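Local structure of fructokinase (Vibrio cholerae serotype O1, 5EYN) at residues V292-G297 with A317-L322; R56-S61 with P313-L318; Y274-A279 with A286-A291. The protein catalyses the phosphorylation of fructose by ATP, as a fructokinase of the PfkB carbohydrate kinase family. One frame throughout, in Å; residues are numbered along the deposited sequence.

Interaction 1 (V292-G297 with A317-L322). With ADP (adenosine-5'-diphosphate), chain E.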
loop_
_atom_site.group_PDB
_atom_site.type_symbol
_atom_site.label_atom_id
_atom_site.label_comp_id
_atom_site.label_asym_id
_atom_site.label_seq_id
_atom_site.Cartn_x
_atom_site.Cartn_y
_atom_site.Cartn_z
ATOM N N VAL A 292 30.630 -13.926 -12.081
ATOM C CA VAL A 292 30.628 -12.519 -11.681
ATOM C C VAL A 292 30.660 -11.602 -12.907
ATOM O O VAL A 292 30.055 -10.534 -12.899
ATOM C CB VAL A 292 31.784 -12.204 -10.713
ATOM C CG1 VAL A 292 31.873 -10.722 -10.389
ATOM C CG2 VAL A 292 31.592 -12.978 -9.423
ATOM N N LYS A 293 31.328 -12.020 -13.970
ATOM C CA LYS A 293 31.284 -11.251 -15.202
ATOM C C LYS A 293 29.848 -11.175 -15.722
ATOM O O LYS A 293 29.376 -10.112 -16.124
ATOM C CB LYS A 293 32.207 -11.896 -16.241
ATOM C CG LYS A 293 32.182 -11.266 -17.616
ATOM C CD LYS A 293 33.188 -11.950 -18.566
ATOM C CE LYS A 293 33.246 -11.254 -19.927
ATOM N NZ LYS A 293 34.259 -11.877 -20.818
ATOM N N TRP A 294 29.150 -12.303 -15.717
ATOM C CA TRP A 294 27.736 -12.313 -16.074
ATOM C C TRP A 294 26.938 -11.424 -15.130
ATOM O O TRP A 294 26.077 -10.658 -15.564
ATOM C CB TRP A 294 27.172 -13.733 -16.020
ATOM C CG TRP A 294 27.455 -14.573 -17.242
ATOM C CD1 TRP A 294 28.670 -14.782 -17.846
ATOM C CD2 TRP A 294 26.499 -15.311 -18.008
ATOM N NE1 TRP A 294 28.520 -15.605 -18.938
ATOM C CE2 TRP A 294 27.197 -15.941 -19.059
ATOM C CE3 TRP A 294 25.121 -15.508 -17.902
ATOM C CZ2 TRP A 294 26.559 -16.746 -19.995
ATOM C CZ3 TRP A 294 24.486 -16.296 -18.834
ATOM C CH2 TRP A 294 25.206 -16.912 -19.865
ATOM N N ALA A 295 27.189 -11.559 -13.828
ATOM C CA ALA A 295 26.490 -10.771 -12.823
ATOM C C ALA A 295 26.611 -9.271 -13.091
ATOM O O ALA A 295 25.628 -8.527 -13.040
ATOM C CB ALA A 295 27.038 -11.104 -11.440
ATOM N N ASN A 296 27.830 -8.822 -13.380
ATOM C CA ASN A 296 28.043 -7.411 -13.664
ATOM C C ASN A 296 27.269 -6.970 -14.907
ATOM O O ASN A 296 26.704 -5.884 -14.923
ATOM C CB ASN A 296 29.523 -7.119 -13.864
ATOM C CG ASN A 296 30.282 -6.917 -12.573
ATOM O OD1 ASN A 296 29.746 -6.451 -11.564
ATOM N ND2 ASN A 296 31.569 -7.218 -12.623
ATOM N N GLY A 297 27.237 -7.810 -15.933
ATOM C CA GLY A 297 26.510 -7.463 -17.140
ATOM C C GLY A 297 25.021 -7.372 -16.915
ATOM O O GLY A 297 24.360 -6.478 -17.413
ATOM N N ALA A 317 20.890 -10.790 -25.276
ATOM C CA ALA A 317 21.191 -9.414 -24.895
ATOM C C ALA A 317 22.468 -9.357 -24.086
ATOM O O ALA A 317 23.283 -8.453 -24.251
ATOM C CB ALA A 317 20.031 -8.805 -24.100
ATOM N N LEU A 318 22.624 -10.293 -23.151
ATOM C CA LEU A 318 23.789 -10.272 -22.282
ATOM C C LEU A 318 25.077 -10.517 -23.057
ATOM O O LEU A 318 26.053 -9.793 -22.900
ATOM C CB LEU A 318 23.650 -11.292 -21.161
ATOM C CG LEU A 318 24.827 -11.345 -20.181
ATOM C CD1 LEU A 318 24.983 -10.047 -19.427
ATOM C CD2 LEU A 318 24.631 -12.482 -19.218
ATOM N N TYR A 319 25.079 -11.535 -23.904
ATOM C CA TYR A 319 26.251 -11.801 -24.717
ATOM C C TYR A 319 26.617 -10.599 -25.589
ATOM O O TYR A 319 27.785 -10.252 -25.713
ATOM C CB TYR A 319 26.039 -13.050 -25.579
ATOM C CG TYR A 319 26.310 -14.361 -24.878
ATOM C CD1 TYR A 319 27.553 -14.632 -24.326
ATOM C CD2 TYR A 319 25.334 -15.356 -24.803
ATOM C CE1 TYR A 319 27.815 -15.850 -23.707
ATOM C CE2 TYR A 319 25.592 -16.579 -24.186
ATOM C CZ TYR A 319 26.830 -16.812 -23.646
ATOM O OH TYR A 319 27.077 -18.026 -23.035
ATOM N N ALA A 320 25.621 -9.949 -26.176
ATOM C CA ALA A 320 25.875 -8.783 -27.019
ATOM C C ALA A 320 26.540 -7.660 -26.226
ATOM O O ALA A 320 27.448 -6.982 -26.705
ATOM C CB ALA A 320 24.579 -8.308 -27.637
ATOM N N PHE A 321 26.077 -7.464 -24.995
ATOM C CA PHE A 321 26.609 -6.422 -24.136
ATOM C C PHE A 321 28.021 -6.725 -23.648
ATOM O O PHE A 321 28.857 -5.822 -23.547
ATOM C CB PHE A 321 25.680 -6.248 -22.931
ATOM C CG PHE A 321 26.103 -5.157 -21.991
ATOM C CD1 PHE A 321 25.944 -3.820 -22.326
ATOM C CD2 PHE A 321 26.652 -5.471 -20.769
ATOM C CE1 PHE A 321 26.330 -2.833 -21.446
ATOM C CE2 PHE A 321 27.034 -4.484 -19.891
ATOM C CZ PHE A 321 26.872 -3.170 -20.223
ATOM N N LEU A 322 28.283 -7.996 -23.358
ATOM C CA LEU A 322 29.567 -8.422 -22.799
ATOM C C LEU A 322 30.670 -8.417 -23.842
ATOM O O LEU A 322 31.842 -8.348 -23.496
ATOM C CB LEU A 322 29.463 -9.833 -22.214
ATOM C CG LEU A 322 28.591 -10.021 -20.978
ATOM C CD1 LEU A 322 28.506 -11.492 -20.636
ATOM C CD2 LEU A 322 29.132 -9.245 -19.781
HETATM P PB ADP E . 20.783 -2.260 -6.620
HETATM O O1B ADP E . 19.717 -3.207 -7.105
HETATM O O2B ADP E . 20.861 -2.278 -5.110
HETATM O O3B ADP E . 20.439 -0.870 -7.095
HETATM P PA ADP E . 23.451 -1.780 -7.261
HETATM O O1A ADP E . 22.928 -0.477 -7.842
HETATM O O2A ADP E . 23.845 -1.502 -5.828
HETATM O O3A ADP E . 22.178 -2.714 -7.238
HETATM O "O5'" ADP E . 24.746 -2.332 -8.027
HETATM C "C5'" ADP E . 24.951 -3.688 -8.211
HETATM C "C4'" ADP E . 25.638 -4.079 -9.499
HETATM O "O4'" ADP E . 24.961 -3.512 -10.599
HETATM C "C3'" ADP E . 27.068 -3.692 -9.622
HETATM O "O3'" ADP E . 27.903 -4.627 -9.008
HETATM C "C2'" ADP E . 27.245 -3.684 -11.086
HETATM O "O2'" ADP E . 27.365 -4.946 -11.624
HETATM C "C1'" ADP E . 25.944 -3.141 -11.525
HETATM N N9 ADP E . 25.913 -1.712 -11.662
HETATM C C8 ADP E . 25.345 -0.813 -10.837
HETATM N N7 ADP E . 25.501 0.410 -11.318
HETATM C C5 ADP E . 26.172 0.336 -12.469
HETATM C C6 ADP E . 26.614 1.248 -13.413
HETATM N N6 ADP E . 26.389 2.649 -13.250
HETATM N N1 ADP E . 27.273 0.808 -14.482
HETATM C C2 ADP E . 27.517 -0.497 -14.698
HETATM N N3 ADP E . 27.103 -1.422 -13.800
HETATM C C4 ADP E . 26.442 -1.023 -12.705
#
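Gly297 and Leu318 bring their CA atoms to 6.5 Å where the helical segments 292-297 and 317-322 pass each other almost at right angles (98° between their N-to-C directions). Both belong to the C-terminal part of a PfkB-family, ribokinase-like fold, and they illustrate how a helix that holds a nucleotide on one side is packed on another by the last helix of the chain. With no side chain at Gly297, its backbone itself becomes the contact surface: Leu318 CD1 lies 3.7 Å from Gly297 C, Leu322 CD2 settles 4.1 Å from Gly297 CA, and the ring of Phe321 sits beside the same CA. Leu318 holds its CG trans to the backbone N (chi1 -180°), which carries CD2 to the indole of Trp294. Leu318 CD2 lies above the ring plane, displaced toward the rim, 3.3 Å from Trp294 CE3. Farther out, the six-membered ring of Trp294 turns its edge to the face of Tyr319 in an offset edge-to-face pair, centroids 5.4 Å apart and planes at 81°. Tyr319 OH ends near the indole plane, at its CZ2 edge. The amide of Asn296 faces the ADP pocket instead: Asn296 ND2 donates to Val251 O and Asn296 OD1 accepts from the ribose O2' of ADP (2.8 Å), so the amide is held from both ends and its rotation is fixed.

Interaction 2 (R56-S61 with P313-L318)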
loop_
_atom_site.group_PDB
_atom_site.type_symbol
_atom_site.label_atom_id
_atom_site.label_comp_id
_atom_site.label_asym_id
_atom_site.label_seq_id
_atom_site.Cartn_x
_atom_site.Cartn_y
_atom_site.Cartn_z
ATOM N N ARG A 56 15.014 -15.693 -17.045
ATOM C CA ARG A 56 15.242 -14.986 -18.300
ATOM C C ARG A 56 16.506 -15.464 -18.975
ATOM O O ARG A 56 16.613 -15.396 -20.191
ATOM C CB ARG A 56 15.330 -13.491 -18.065
ATOM C CG ARG A 56 14.008 -12.885 -17.689
ATOM C CD ARG A 56 13.690 -11.707 -18.513
ATOM N NE ARG A 56 12.396 -11.139 -18.161
ATOM C CZ ARG A 56 12.129 -9.848 -18.161
ATOM N NH1 ARG A 56 13.067 -8.982 -18.486
ATOM N NH2 ARG A 56 10.923 -9.431 -17.836
ATOM N N LEU A 57 17.463 -15.940 -18.193
ATOM C CA LEU A 57 18.715 -16.475 -18.712
ATOM C C LEU A 57 18.587 -17.961 -19.043
ATOM O O LEU A 57 19.578 -18.590 -19.367
ATOM C CB LEU A 57 19.846 -16.243 -17.701
ATOM C CG LEU A 57 20.260 -14.785 -17.464
ATOM C CD1 LEU A 57 21.156 -14.697 -16.228
ATOM C CD2 LEU A 57 20.954 -14.214 -18.683
ATOM N N SER A 58 17.365 -18.488 -18.995
ATOM C CA SER A 58 17.053 -19.882 -19.342
ATOM C C SER A 58 17.370 -20.856 -18.194
ATOM O O SER A 58 17.463 -22.061 -18.404
ATOM C CB SER A 58 17.753 -20.310 -20.644
ATOM O OG SER A 58 19.003 -20.905 -20.364
ATOM N N GLY A 59 17.513 -20.335 -16.980
ATOM C CA GLY A 59 17.754 -21.177 -15.833
ATOM C C GLY A 59 16.479 -21.709 -15.219
ATOM O O GLY A 59 15.367 -21.371 -15.624
ATOM N N ARG A 60 16.664 -22.541 -14.212
ATOM C CA ARG A 60 15.584 -23.225 -13.535
ATOM C C ARG A 60 15.384 -22.594 -12.172
ATOM O O ARG A 60 16.105 -22.897 -11.236
ATOM C CB ARG A 60 15.971 -24.691 -13.368
ATOM C CG ARG A 60 14.877 -25.592 -12.890
ATOM C CD ARG A 60 15.474 -26.953 -12.642
ATOM N NE ARG A 60 14.491 -28.019 -12.574
ATOM C CZ ARG A 60 14.811 -29.289 -12.361
ATOM N NH1 ARG A 60 13.867 -30.220 -12.316
ATOM N NH2 ARG A 60 16.082 -29.631 -12.198
ATOM N N SER A 61 14.407 -21.714 -12.058
ATOM C CA SER A 61 14.149 -21.058 -10.788
ATOM C C SER A 61 12.730 -21.371 -10.316
ATOM O O SER A 61 11.824 -21.625 -11.109
ATOM C CB SER A 61 14.402 -19.550 -10.888
ATOM O OG SER A 61 13.464 -18.949 -11.735
ATOM N N PRO A 313 18.102 -9.258 -18.480
ATOM C CA PRO A 313 18.418 -9.668 -19.854
ATOM C C PRO A 313 18.248 -11.152 -20.112
ATOM O O PRO A 313 18.339 -11.994 -19.208
ATOM C CB PRO A 313 19.893 -9.276 -19.999
ATOM C CG PRO A 313 20.445 -9.391 -18.613
ATOM C CD PRO A 313 19.316 -8.890 -17.732
ATOM N N ASN A 314 18.007 -11.489 -21.367
ATOM C CA ASN A 314 18.198 -12.857 -21.828
ATOM C C ASN A 314 19.636 -13.037 -22.278
ATOM O O ASN A 314 20.432 -12.095 -22.284
ATOM C CB ASN A 314 17.192 -13.235 -22.935
ATOM C CG ASN A 314 17.206 -12.294 -24.127
ATOM O OD1 ASN A 314 18.211 -11.659 -24.456
ATOM N ND2 ASN A 314 16.066 -12.219 -24.798
ATOM N N GLN A 315 19.989 -14.251 -22.664
ATOM C CA GLN A 315 21.356 -14.520 -23.051
ATOM C C GLN A 315 21.782 -13.743 -24.300
ATOM O O GLN A 315 22.905 -13.267 -24.357
ATOM C CB GLN A 315 21.575 -16.004 -23.255
ATOM C CG GLN A 315 21.628 -16.771 -21.948
ATOM C CD GLN A 315 22.128 -18.178 -22.115
ATOM O OE1 GLN A 315 22.833 -18.495 -23.070
ATOM N NE2 GLN A 315 21.781 -19.038 -21.174
ATOM N N ALA A 316 20.894 -13.592 -25.285
ATOM C CA ALA A 316 21.261 -12.862 -26.493
ATOM C C ALA A 316 21.654 -11.435 -26.152
ATOM O O ALA A 316 22.651 -10.925 -26.651
ATOM C CB ALA A 316 20.127 -12.875 -27.520
ATOM N N ALA A 317 20.890 -10.790 -25.276
ATOM C CA ALA A 317 21.191 -9.414 -24.895
ATOM C C ALA A 317 22.468 -9.357 -24.086
ATOM O O ALA A 317 23.283 -8.453 -24.251
ATOM C CB ALA A 317 20.031 -8.805 -24.100
ATOM N N LEU A 318 22.624 -10.293 -23.151
ATOM C CA LEU A 318 23.789 -10.272 -22.282
ATOM C C LEU A 318 25.077 -10.517 -23.057
ATOM O O LEU A 318 26.053 -9.793 -22.900
ATOM C CB LEU A 318 23.650 -11.292 -21.161
ATOM C CG LEU A 318 24.827 -11.345 -20.181
ATOM C CD1 LEU A 318 24.983 -10.047 -19.427
ATOM C CD2 LEU A 318 24.631 -12.482 -19.218
HETATM O O HOH W 1 18.244 -16.457 -22.199
#
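Leu57 and Gln315 meet where one helix stops and another starts, a worked example of how helix ends can be joined without a charge pair. Helix 46-56 closes in a Schellman motif whose C-prime residue is Ser58, with positive phi; helix 315-322 opens with Asn314 as N-cap, its OD1 accepting Ala317 N. From its CB, the side chain of Gln315 starts with CG set opposite the carbonyl carbon (chi1 -74°) and then runs extended toward the loop of residues 57 and 58. Gln315 CG passes 4.2 Å from Leu57 CD2, and CD lies against the Trp294 ring. At the tip, Gln315 NE2 donates to Leu57 O at 2.9 Å in a fairly straight bond, coming from a position tilted 26° out of the carbonyl plane. Leu57 O also accepts a hydrogen bond from Ser58 OG at 2.6 Å, this time in the carbonyl plane on a lone pair. Leu57 CD2 lies 3.5 Å from the carbonyl oxygen Pro313 O and meets Leu318 CD2, its apolar partner, at 4.1 Å. At the last residue of helix 46-56, Arg56 O receives the CA-H of Asn314 and a water that also accepts from Gln315 N. Arg56 CB rests on Pro313 O, while its guanidinium turns to a salt bridge with Glu83 and to the carbonyls of Thr310 and Leu312. The Gln315 amide and the water thus join the two helix ends, while the Ser58 hydroxyl adds a second donor to Leu57 O from its own loop; all these groups are neutral, with the leucines packed alongside.

Interaction 3 (Y274-A279 with A286-A291)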
loop_
_atom_site.group_PDB
_atom_site.type_symbol
_atom_site.label_atom_id
_atom_site.label_comp_id
_atom_site.label_asym_id
_atom_site.label_seq_id
_atom_site.Cartn_x
_atom_site.Cartn_y
_atom_site.Cartn_z
ATOM N N TYR A 274 22.603 -17.977 -11.662
ATOM C CA TYR A 274 22.350 -18.736 -12.876
ATOM C C TYR A 274 23.631 -19.489 -13.256
ATOM O O TYR A 274 23.607 -20.701 -13.478
ATOM C CB TYR A 274 21.896 -17.850 -14.039
ATOM C CG TYR A 274 21.934 -18.631 -15.334
ATOM C CD1 TYR A 274 21.036 -19.669 -15.559
ATOM C CD2 TYR A 274 22.916 -18.401 -16.281
ATOM C CE1 TYR A 274 21.091 -20.433 -16.714
ATOM C CE2 TYR A 274 22.971 -19.155 -17.431
ATOM C CZ TYR A 274 22.057 -20.172 -17.633
ATOM O OH TYR A 274 22.097 -20.935 -18.776
ATOM N N ARG A 275 24.750 -18.774 -13.348
ATOM C CA ARG A 275 25.988 -19.419 -13.774
ATOM C C ARG A 275 26.510 -20.451 -12.751
ATOM O O ARG A 275 27.000 -21.512 -13.132
ATOM C CB ARG A 275 27.047 -18.371 -14.127
ATOM C CG ARG A 275 26.722 -17.588 -15.398
ATOM C CD ARG A 275 26.718 -18.458 -16.641
ATOM N NE ARG A 275 28.064 -18.667 -17.160
ATOM C CZ ARG A 275 28.359 -19.462 -18.182
ATOM N NH1 ARG A 275 27.413 -20.170 -18.784
ATOM N NH2 ARG A 275 29.611 -19.561 -18.589
ATOM N N LEU A 276 26.377 -20.176 -11.457
ATOM C CA LEU A 276 26.791 -21.170 -10.475
ATOM C C LEU A 276 25.896 -22.400 -10.569
ATOM O O LEU A 276 26.374 -23.528 -10.437
ATOM C CB LEU A 276 26.777 -20.604 -9.048
ATOM C CG LEU A 276 27.692 -19.403 -8.779
ATOM C CD1 LEU A 276 27.656 -19.070 -7.301
ATOM C CD2 LEU A 276 29.126 -19.633 -9.251
ATOM N N SER A 277 24.612 -22.190 -10.852
ATOM C CA SER A 277 23.648 -23.292 -10.864
ATOM C C SER A 277 23.884 -24.277 -12.016
ATOM O O SER A 277 23.562 -25.454 -11.903
ATOM C CB SER A 277 22.207 -22.761 -10.908
ATOM O OG SER A 277 21.823 -22.320 -12.203
ATOM N N VAL A 278 24.453 -23.804 -13.118
ATOM C CA VAL A 278 24.669 -24.673 -14.278
ATOM C C VAL A 278 26.094 -25.224 -14.325
ATOM O O VAL A 278 26.434 -26.005 -15.220
ATOM C CB VAL A 278 24.364 -23.952 -15.615
ATOM C CG1 VAL A 278 22.919 -23.484 -15.667
ATOM C CG2 VAL A 278 25.313 -22.787 -15.840
ATOM N N ALA A 279 26.920 -24.835 -13.358
ATOM C CA ALA A 279 28.311 -25.270 -13.314
ATOM C C ALA A 279 28.447 -26.683 -12.777
ATOM O O ALA A 279 27.752 -27.083 -11.845
ATOM C CB ALA A 279 29.132 -24.331 -12.456
ATOM N N ALA A 286 37.609 -20.267 -11.856
ATOM C CA ALA A 286 37.255 -19.789 -13.190
ATOM C C ALA A 286 35.745 -19.657 -13.338
ATOM O O ALA A 286 35.248 -18.707 -13.938
ATOM C CB ALA A 286 37.805 -20.727 -14.257
ATOM N N THR A 287 35.018 -20.628 -12.797
ATOM C CA THR A 287 33.565 -20.601 -12.837
ATOM C C THR A 287 33.040 -19.385 -12.075
ATOM O O THR A 287 32.144 -18.689 -12.532
ATOM C CB THR A 287 32.990 -21.889 -12.216
ATOM O OG1 THR A 287 33.383 -23.009 -13.009
ATOM C CG2 THR A 287 31.472 -21.847 -12.134
ATOM N N ILE A 288 33.578 -19.147 -10.889
ATOM C CA ILE A 288 33.135 -18.019 -10.085
ATOM C C ILE A 288 33.410 -16.699 -10.806
ATOM O O ILE A 288 32.546 -15.821 -10.857
ATOM C CB ILE A 288 33.814 -18.054 -8.717
ATOM C CG1 ILE A 288 33.210 -19.193 -7.899
ATOM C CG2 ILE A 288 33.684 -16.719 -7.997
ATOM C CD1 ILE A 288 33.939 -19.467 -6.614
ATOM N N LEU A 289 34.612 -16.532 -11.341
ATOM C CA LEU A 289 34.938 -15.244 -11.948
ATOM C C LEU A 289 34.091 -14.985 -13.190
ATOM O O LEU A 289 33.675 -13.854 -13.440
ATOM C CB LEU A 289 36.424 -15.174 -12.284
ATOM C CG LEU A 289 37.361 -15.159 -11.077
ATOM C CD1 LEU A 289 38.788 -15.285 -11.565
ATOM C CD2 LEU A 289 37.199 -13.895 -10.250
ATOM N N ASP A 290 33.842 -16.030 -13.971
ATOM C CA ASP A 290 32.933 -15.922 -15.113
ATOM C C ASP A 290 31.501 -15.602 -14.658
ATOM O O ASP A 290 30.802 -14.800 -15.288
ATOM C CB ASP A 290 32.957 -17.230 -15.916
ATOM C CG ASP A 290 31.910 -17.262 -17.004
ATOM O OD1 ASP A 290 32.192 -16.749 -18.098
ATOM O OD2 ASP A 290 30.806 -17.792 -16.775
ATOM N N ALA A 291 31.058 -16.217 -13.567
ATOM C CA ALA A 291 29.712 -15.951 -13.055
ATOM C C ALA A 291 29.566 -14.497 -12.637
ATOM O O ALA A 291 28.516 -13.895 -12.856
ATOM C CB ALA A 291 29.375 -16.871 -11.892
#
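Arg275 and Ala291 mark the closest backbone approach of an antiparallel helical hairpin, in which helix 264-278 and helix 285-302 run at 151° with axes 9.1 Å apart along these segments. The connection between them is short, and the pair shows how such a hairpin can combine a close-packed apolar seam with a polar outer clasp. In the seam, two alanines, a threonine methyl, a leucine branch and the CB of Arg275 pack together. Arg275 CB lies 3.6 Å from Ala291 CB, and Leu276 CD2 meets Ala291 CB at 3.8 Å. Toward the turn, Ala279 CB presses on Thr287 CG2 at 3.4 Å, tighter than ordinary van der Waals contact. Leu276 CD2 is more relaxed against Ile288 CG1, at 4.3 Å. The partly exposed side is different in kind: Arg275, bent at both chi2 (-65°) and chi3, carries its chain across the gap so that the guanidinium reaches Asp290. The grip is side-on: Arg275 NE (2.9 Å) and Arg275 NH2 (2.8 Å) both donate to the single oxygen Asp290 OD2. Although OD2 lies in the guanidinium plane, the carboxylate is turned 59° against it, so that NE meets OD2 nearly along its C-O axis while NH2 approaches from above the carboxylate plane. The same guanidinium also makes a cation-pi contact with Trp294, one helical turn beyond Asp290 on the second helix. Concentrating two charged N-H donors on one oxygen probably favours an ionised Asp290, and the arginine is held by a carboxylate and an aromatic ring of the same helix.

In the fold
From the N terminus, the chain leaves helix 46-56 through residues 56-61, which meet 313-318 only some 250 residues later, in interaction 2, closing the longest loop of the three. Interaction 3 is nested inside that loop as a local hairpin between helices 264-278 and 285-302. Interaction 1, in series with interaction 3, which closes before it opens, starts farther along helix 285-302 and ends on helix 315-322, sharing Ala317 and Leu318 with interaction 2. Trp294 joins all three, packing on Leu57 and Gln315 as well as on Tyr274 and Arg275; Tyr274 in turn lies against the 57-59 loop. An early loop, the hairpin beside the ADP pocket and the C-terminal helix are thereby tied together.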